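Local coordinates for ATP-dependent DNA ligase (PDB 6NHX), which joins breaks in double-stranded DNA at the expense of ATP, working with Ku in mycobacterial non-homologous end joining, at residues 16-21 with 182-187; 193-198 with 271-276. The protein carries 1 engineered substitution. All coordinates share one frame; numbering follows the deposited sequence.

Contact 1. Residues 16-21 with 182-187. With ATP (adenosine-5'-triphosphate), chain B.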
loop_
_atom_site.group_PDB
_atom_site.type_symbol
_atom_site.label_atom_id
_atom_site.label_comp_id
_atom_site.label_asym_id
_atom_site.label_seq_id
_atom_site.Cartn_x
_atom_site.Cartn_y
_atom_site.Cartn_z
ATOM N N GLY A 16 15.092 -1.562 -0.391
ATOM C CA GLY A 16 16.445 -1.207 -0.025
ATOM C C GLY A 16 16.462 -0.195 1.092
ATOM O O GLY A 16 15.461 0.010 1.784
ATOM N N THR A 17 17.598 0.472 1.235
ATOM C CA THR A 17 17.796 1.497 2.255
ATOM C C THR A 17 18.104 2.813 1.562
ATOM O O THR A 17 19.017 2.883 0.735
ATOM C CB THR A 17 18.943 1.107 3.194
ATOM O OG1 THR A 17 18.528 -0.004 3.985
ATOM C CG2 THR A 17 19.301 2.255 4.129
ATOM N N VAL A 18 17.337 3.857 1.892
ATOM C CA VAL A 18 17.526 5.147 1.232
ATOM C C VAL A 18 18.482 6.078 1.965
ATOM O O VAL A 18 18.960 7.054 1.359
ATOM C CB VAL A 18 16.219 5.906 0.927
ATOM C CG1 VAL A 18 15.293 5.071 0.067
ATOM C CG2 VAL A 18 15.532 6.336 2.211
ATOM N N ALA A 19 18.782 5.804 3.238
ATOM C CA ALA A 19 19.748 6.601 3.971
ATOM C C ALA A 19 21.112 6.226 3.426
ATOM O O ALA A 19 21.504 5.055 3.462
ATOM C CB ALA A 19 19.678 6.277 5.461
ATOM N N GLY A 20 21.825 7.214 2.899
ATOM C CA GLY A 20 23.042 6.995 2.144
ATOM C C GLY A 20 22.957 7.540 0.738
ATOM O O GLY A 20 23.978 7.935 0.170
ATOM N N LEU A 21 21.745 7.621 0.182
ATOM C CA LEU A 21 21.552 8.180 -1.150
ATOM C C LEU A 21 21.595 9.707 -1.110
ATOM O O LEU A 21 21.112 10.335 -0.161
ATOM C CB LEU A 21 20.216 7.703 -1.724
ATOM C CG LEU A 21 20.089 6.173 -1.814
ATOM C CD1 LEU A 21 18.729 5.755 -2.354
ATOM C CD2 LEU A 21 21.196 5.585 -2.682
ATOM N N SER A 182 16.541 1.726 -10.150
ATOM C CA SER A 182 16.440 3.177 -10.120
ATOM C C SER A 182 15.359 3.681 -9.167
ATOM O O SER A 182 15.259 4.898 -8.959
ATOM C CB SER A 182 16.167 3.687 -11.532
ATOM O OG SER A 182 15.007 3.041 -12.037
ATOM N N TRP A 183 14.530 2.792 -8.617
ATOM C CA TRP A 183 13.539 3.145 -7.605
ATOM C C TRP A 183 13.790 2.266 -6.392
ATOM O O TRP A 183 13.853 1.042 -6.523
ATOM C CB TRP A 183 12.110 2.866 -8.094
ATOM C CG TRP A 183 11.495 3.825 -9.071
ATOM C CD1 TRP A 183 12.132 4.708 -9.877
ATOM C CD2 TRP A 183 10.101 3.982 -9.308
ATOM N NE1 TRP A 183 11.205 5.411 -10.634
ATOM C CE2 TRP A 183 9.952 4.973 -10.296
ATOM C CE3 TRP A 183 8.959 3.362 -8.795
ATOM C CZ2 TRP A 183 8.691 5.378 -10.771
ATOM C CZ3 TRP A 183 7.715 3.755 -9.260
ATOM C CH2 TRP A 183 7.596 4.753 -10.237
ATOM N N VAL A 184 13.925 2.881 -5.215
ATOM C CA VAL A 184 14.263 2.148 -3.997
ATOM C C VAL A 184 13.206 2.460 -2.944
ATOM O O VAL A 184 12.951 3.634 -2.649
ATOM C CB VAL A 184 15.653 2.550 -3.485
ATOM C CG1 VAL A 184 15.980 1.770 -2.228
ATOM C CG2 VAL A 184 16.715 2.302 -4.561
ATOM N N LYS A 185 12.578 1.428 -2.389
ATOM C CA LYS A 185 11.529 1.591 -1.393
ATOM C C LYS A 185 12.033 1.168 -0.018
ATOM O O LYS A 185 12.730 0.158 0.106
ATOM C CB LYS A 185 10.260 0.806 -1.759
ATOM C CG LYS A 185 10.502 -0.636 -2.154
ATOM C CD LYS A 185 9.197 -1.410 -2.241
ATOM C CE LYS A 185 9.451 -2.884 -2.505
ATOM N NZ LYS A 185 8.201 -3.699 -2.372
ATOM N N ASP A 186 11.658 1.928 1.012
ATOM C CA ASP A 186 12.228 1.784 2.350
ATOM C C ASP A 186 11.167 2.205 3.358
ATOM O O ASP A 186 10.651 3.317 3.274
ATOM C CB ASP A 186 13.471 2.688 2.436
ATOM C CG ASP A 186 14.291 2.474 3.680
ATOM O OD1 ASP A 186 13.878 1.682 4.544
ATOM O OD2 ASP A 186 15.352 3.128 3.791
ATOM N N LYS A 187 10.845 1.333 4.314
ATOM C CA LYS A 187 9.819 1.593 5.314
ATOM C C LYS A 187 10.444 1.809 6.689
ATOM O O LYS A 187 11.475 1.219 7.014
ATOM C CB LYS A 187 8.842 0.410 5.395
ATOM C CG LYS A 187 8.048 0.179 4.115
ATOM C CD LYS A 187 6.793 -0.622 4.388
ATOM C CE LYS A 187 6.445 -1.506 3.212
ATOM N NZ LYS A 187 6.916 -2.900 3.410
HETATM P PG ATP B . 5.167 -4.276 -4.441
HETATM O O1G ATP B . 6.427 -3.439 -4.523
HETATM O O2G ATP B . 5.209 -5.583 -5.211
HETATM O O3G ATP B . 3.915 -3.466 -4.724
HETATM P PB ATP B . 4.133 -4.256 -1.701
HETATM O O1B ATP B . 4.400 -5.100 -0.481
HETATM O O2B ATP B . 2.722 -4.018 -2.191
HETATM O O3B ATP B . 5.065 -4.790 -2.904
HETATM P PA ATP B . 5.635 -2.202 -0.309
HETATM O O1A ATP B . 6.841 -3.063 -0.088
HETATM O O2A ATP B . 4.632 -1.849 0.758
HETATM O O3A ATP B . 4.824 -2.826 -1.535
HETATM O "O5'" ATP B . 6.083 -0.888 -1.142
HETATM C "C5'" ATP B . 5.204 0.227 -1.262
HETATM C "C4'" ATP B . 4.197 0.021 -2.399
HETATM O "O4'" ATP B . 3.517 1.262 -2.586
HETATM C "C3'" ATP B . 4.837 -0.325 -3.727
HETATM O "O3'" ATP B . 3.876 -0.999 -4.534
HETATM C "C2'" ATP B . 5.066 1.044 -4.302
HETATM O "O2'" ATP B . 5.201 1.026 -5.731
HETATM C "C1'" ATP B . 3.816 1.804 -3.870
HETATM N N9 ATP B . 4.087 3.236 -3.632
HETATM C C8 ATP B . 3.673 3.963 -2.563
HETATM N N7 ATP B . 4.066 5.262 -2.678
HETATM C C5 ATP B . 4.722 5.356 -3.850
HETATM C C6 ATP B . 5.406 6.425 -4.563
HETATM N N6 ATP B . 5.483 7.652 -4.033
HETATM N N1 ATP B . 5.969 6.129 -5.744
HETATM C C2 ATP B . 5.919 4.906 -6.285
HETATM N N3 ATP B . 5.321 3.868 -5.679
HETATM C C4 ATP B . 4.737 4.039 -4.472
HETATM O O HOH W 1 15.194 -0.917 4.582
HETATM O O HOH W 2 16.826 4.756 5.368
#

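Contact 2. Residues 193-198 with 271-276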
loop_
_atom_site.group_PDB
_atom_site.type_symbol
_atom_site.label_atom_id
_atom_site.label_comp_id
_atom_site.label_asym_id
_atom_site.label_seq_id
_atom_site.Cartn_x
_atom_site.Cartn_y
_atom_site.Cartn_z
ATOM N N GLU A 193 4.839 -10.866 7.151
ATOM C CA GLU A 193 3.648 -11.573 6.724
ATOM C C GLU A 193 3.289 -12.633 7.755
ATOM O O GLU A 193 4.158 -13.347 8.287
ATOM C CB GLU A 193 3.883 -12.234 5.367
ATOM C CG GLU A 193 4.137 -11.223 4.261
ATOM C CD GLU A 193 4.750 -11.848 3.031
ATOM O OE1 GLU A 193 4.833 -13.092 2.960
ATOM O OE2 GLU A 193 5.152 -11.084 2.130
ATOM N N VAL A 194 1.992 -12.742 8.031
ATOM C CA VAL A 194 1.477 -13.715 8.988
ATOM C C VAL A 194 0.222 -14.346 8.409
ATOM O O VAL A 194 -0.400 -13.809 7.493
ATOM C CB VAL A 194 1.170 -13.094 10.370
ATOM C CG1 VAL A 194 2.436 -12.551 11.030
ATOM C CG2 VAL A 194 0.117 -12.008 10.232
ATOM N N VAL A 195 -0.142 -15.512 8.931
ATOM C CA VAL A 195 -1.402 -16.166 8.590
ATOM C C VAL A 195 -2.368 -16.002 9.756
ATOM O O VAL A 195 -1.980 -16.154 10.925
ATOM C CB VAL A 195 -1.178 -17.649 8.236
ATOM C CG1 VAL A 195 -2.506 -18.380 8.000
ATOM C CG2 VAL A 195 -0.271 -17.758 7.024
ATOM N N ILE A 196 -3.619 -15.659 9.451
ATOM C CA ILE A 196 -4.633 -15.505 10.487
ATOM C C ILE A 196 -5.143 -16.875 10.907
ATOM O O ILE A 196 -5.578 -17.673 10.068
ATOM C CB ILE A 196 -5.781 -14.621 9.985
ATOM C CG1 ILE A 196 -5.239 -13.247 9.572
ATOM C CG2 ILE A 196 -6.833 -14.507 11.062
ATOM C CD1 ILE A 196 -6.267 -12.378 8.856
ATOM N N GLY A 197 -5.090 -17.158 12.212
ATOM C CA GLY A 197 -5.633 -18.402 12.718
ATOM C C GLY A 197 -6.899 -18.290 13.545
ATOM O O GLY A 197 -7.550 -19.290 13.855
ATOM N N GLY A 198 -7.271 -17.061 13.884
ATOM C CA GLY A 198 -8.498 -16.846 14.628
ATOM C C GLY A 198 -8.711 -15.366 14.849
ATOM O O GLY A 198 -7.852 -14.537 14.542
ATOM N N ALA A 271 -5.964 -19.765 5.922
ATOM C CA ALA A 271 -5.951 -19.460 4.501
ATOM C C ALA A 271 -5.562 -18.025 4.171
ATOM O O ALA A 271 -5.108 -17.777 3.048
ATOM C CB ALA A 271 -7.328 -19.752 3.886
ATOM N N LEU A 272 -5.716 -17.086 5.103
ATOM C CA LEU A 272 -5.544 -15.662 4.825
ATOM C C LEU A 272 -4.205 -15.146 5.333
ATOM O O LEU A 272 -3.868 -15.322 6.511
ATOM C CB LEU A 272 -6.651 -14.852 5.494
ATOM C CG LEU A 272 -8.080 -14.980 4.986
ATOM C CD1 LEU A 272 -8.921 -13.908 5.651
ATOM C CD2 LEU A 272 -8.137 -14.857 3.474
ATOM N N VAL A 273 -3.469 -14.484 4.460
ATOM C CA VAL A 273 -2.228 -13.803 4.801
ATOM C C VAL A 273 -2.537 -12.345 5.116
ATOM O O VAL A 273 -3.369 -11.703 4.458
ATOM C CB VAL A 273 -1.215 -13.926 3.646
ATOM C CG1 VAL A 273 0.086 -13.208 3.965
ATOM C CG2 VAL A 273 -0.968 -15.384 3.316
ATOM N N ALA A 274 -1.873 -11.817 6.126
ATOM C CA ALA A 274 -1.907 -10.405 6.458
ATOM C C ALA A 274 -0.482 -9.916 6.655
ATOM O O ALA A 274 0.451 -10.702 6.815
ATOM C CB ALA A 274 -2.687 -10.166 7.746
ATOM N N GLU A 275 -0.312 -8.603 6.637
ATOM C CA GLU A 275 0.967 -7.987 6.939
ATOM C C GLU A 275 0.831 -7.182 8.214
ATOM O O GLU A 275 -0.149 -6.444 8.385
ATOM C CB GLU A 275 1.415 -7.070 5.803
ATOM C CG GLU A 275 2.563 -7.629 5.003
ATOM C CD GLU A 275 2.938 -6.734 3.849
ATOM O OE1 GLU A 275 3.994 -6.975 3.230
ATOM O OE2 GLU A 275 2.176 -5.789 3.561
ATOM N N VAL A 276 1.797 -7.338 9.111
ATOM C CA VAL A 276 1.833 -6.538 10.322
ATOM C C VAL A 276 3.201 -5.883 10.456
ATOM O O VAL A 276 4.214 -6.391 9.963
ATOM C CB VAL A 276 1.477 -7.374 11.566
ATOM C CG1 VAL A 276 0.078 -7.989 11.408
ATOM C CG2 VAL A 276 2.498 -8.445 11.779
HETATM O O HOH W 3 -6.946 -17.420 7.746
#

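Contact 1. Residues 16-21 with 182-187
Asp186 takes the backbone N-H of Val18 on its carboxylate, Val18 N lying 2.8 Å from Asp186 OD2, and so ties the loop 16-21 to motif V of the covalent nucleotidyltransferase fold. The bond is nearly straight and uses the anti side of OD2, with the donor 27° out of the carboxylate plane. This placement follows from a CG anti to the Asp186 backbone N (chi1 -171°), which carries the carboxylate past the Gly16 carbonyl to Val18 N. Apolar contact accompanies the polar one: Val18 CG1 packs on the CB of Asp186 and lies 4.1 Å from Val184 CG1. Val184 CG1 also rests 3.7 Å from Gly16 CA, on a residue with no side chain to intervene, while Gly16 N donates to Lys185 O at 3.0 Å.

Two waters complete the grip. One donates to both Gly16 O and Asp186 OD1; the other accepts from Ala19 N and donates to Asp186 OD2 at 2.7 Å, giving that oxygen a second donor. Beyond them, a type II turn from Val18 to Leu21 is closed by Leu21 N to Val18 O. Phe154 of helix 150-160 packs on both Val18 and Asp186, and Thr14 of the adjoining strand pairs through its backbone with Trp183 and Lys185.

Strand alternation explains the division of labour: Val184 and Asp186 face the loop, whereas Lys185 and Lys187 leave from the other face toward the nucleotide. The extended Lys185 chain brings NZ 2.7 Å from ATP O1A and 2.8 Å from ATP O1G, bridging the alpha and gamma phosphates.

Contact 2. Residues 193-198 with 271-276
A chi1 of -63° sets Val194 CG1 beside its own backbone N, and the first torsion of Val276 puts its CG2 between N and carbonyl carbon; the two methyls meet at 4.2 Å, the side chains crossing at about a right angle. Val194 CG2 reaches Ala274 CB on the same face, and Ile196 CD1 lies 4.2 Å from Leu272 CB. The backbones form an antiparallel pair: Val194 and Ala274 exchange both hydrogen bonds, each N to O distance 2.8 Å, and Ile196 N donates to Leu272 O at 3.0 Å. Farther on, a water accepts from Leu272 N and donates to Ile196 O, spanning the strands where they diverge.

On the face shared by Val195 and Val273, Glu193 and Glu275 run side by side, CG to CG 4.0 Å, with their carboxylate planes 42° apart. Basic partners probably offset the like charges: Lys299 forms a salt bridge with Glu193, and Arg293 and Arg296 with Glu275. Gly197 and Gly198 then make a classic bulge opposite Leu212 in strand 208-217. The segments' directions, 129° apart, show the strong twist of this antiparallel pair, in keeping with the coiled sheet of an OB-fold barrel, here the ligase's C-terminal domain.

Overall arrangement
The two contacts lie in the two domains that close around ATP. Contact 1 belongs to the nucleotidyltransferase domain, contact 2 to the OB domain; their centres lie 27 Å apart, though their nearest atoms approach to about 5 Å without touching. Strand 184-187 is followed directly by strand 190-201, making a short connection between the domains. ATP occupies the shared ground. Contact 1 supplies lysines to its phosphates, whereas the Glu275 side chain of contact 2 comes within about 4 Å of it and is salt-bridged to Arg293, itself an ATP ligand. Asp33, a probable manganese ligand, is about 9 Å from the Lys185 side chain and 7 Å from that of Glu275, as befits a closed conformation.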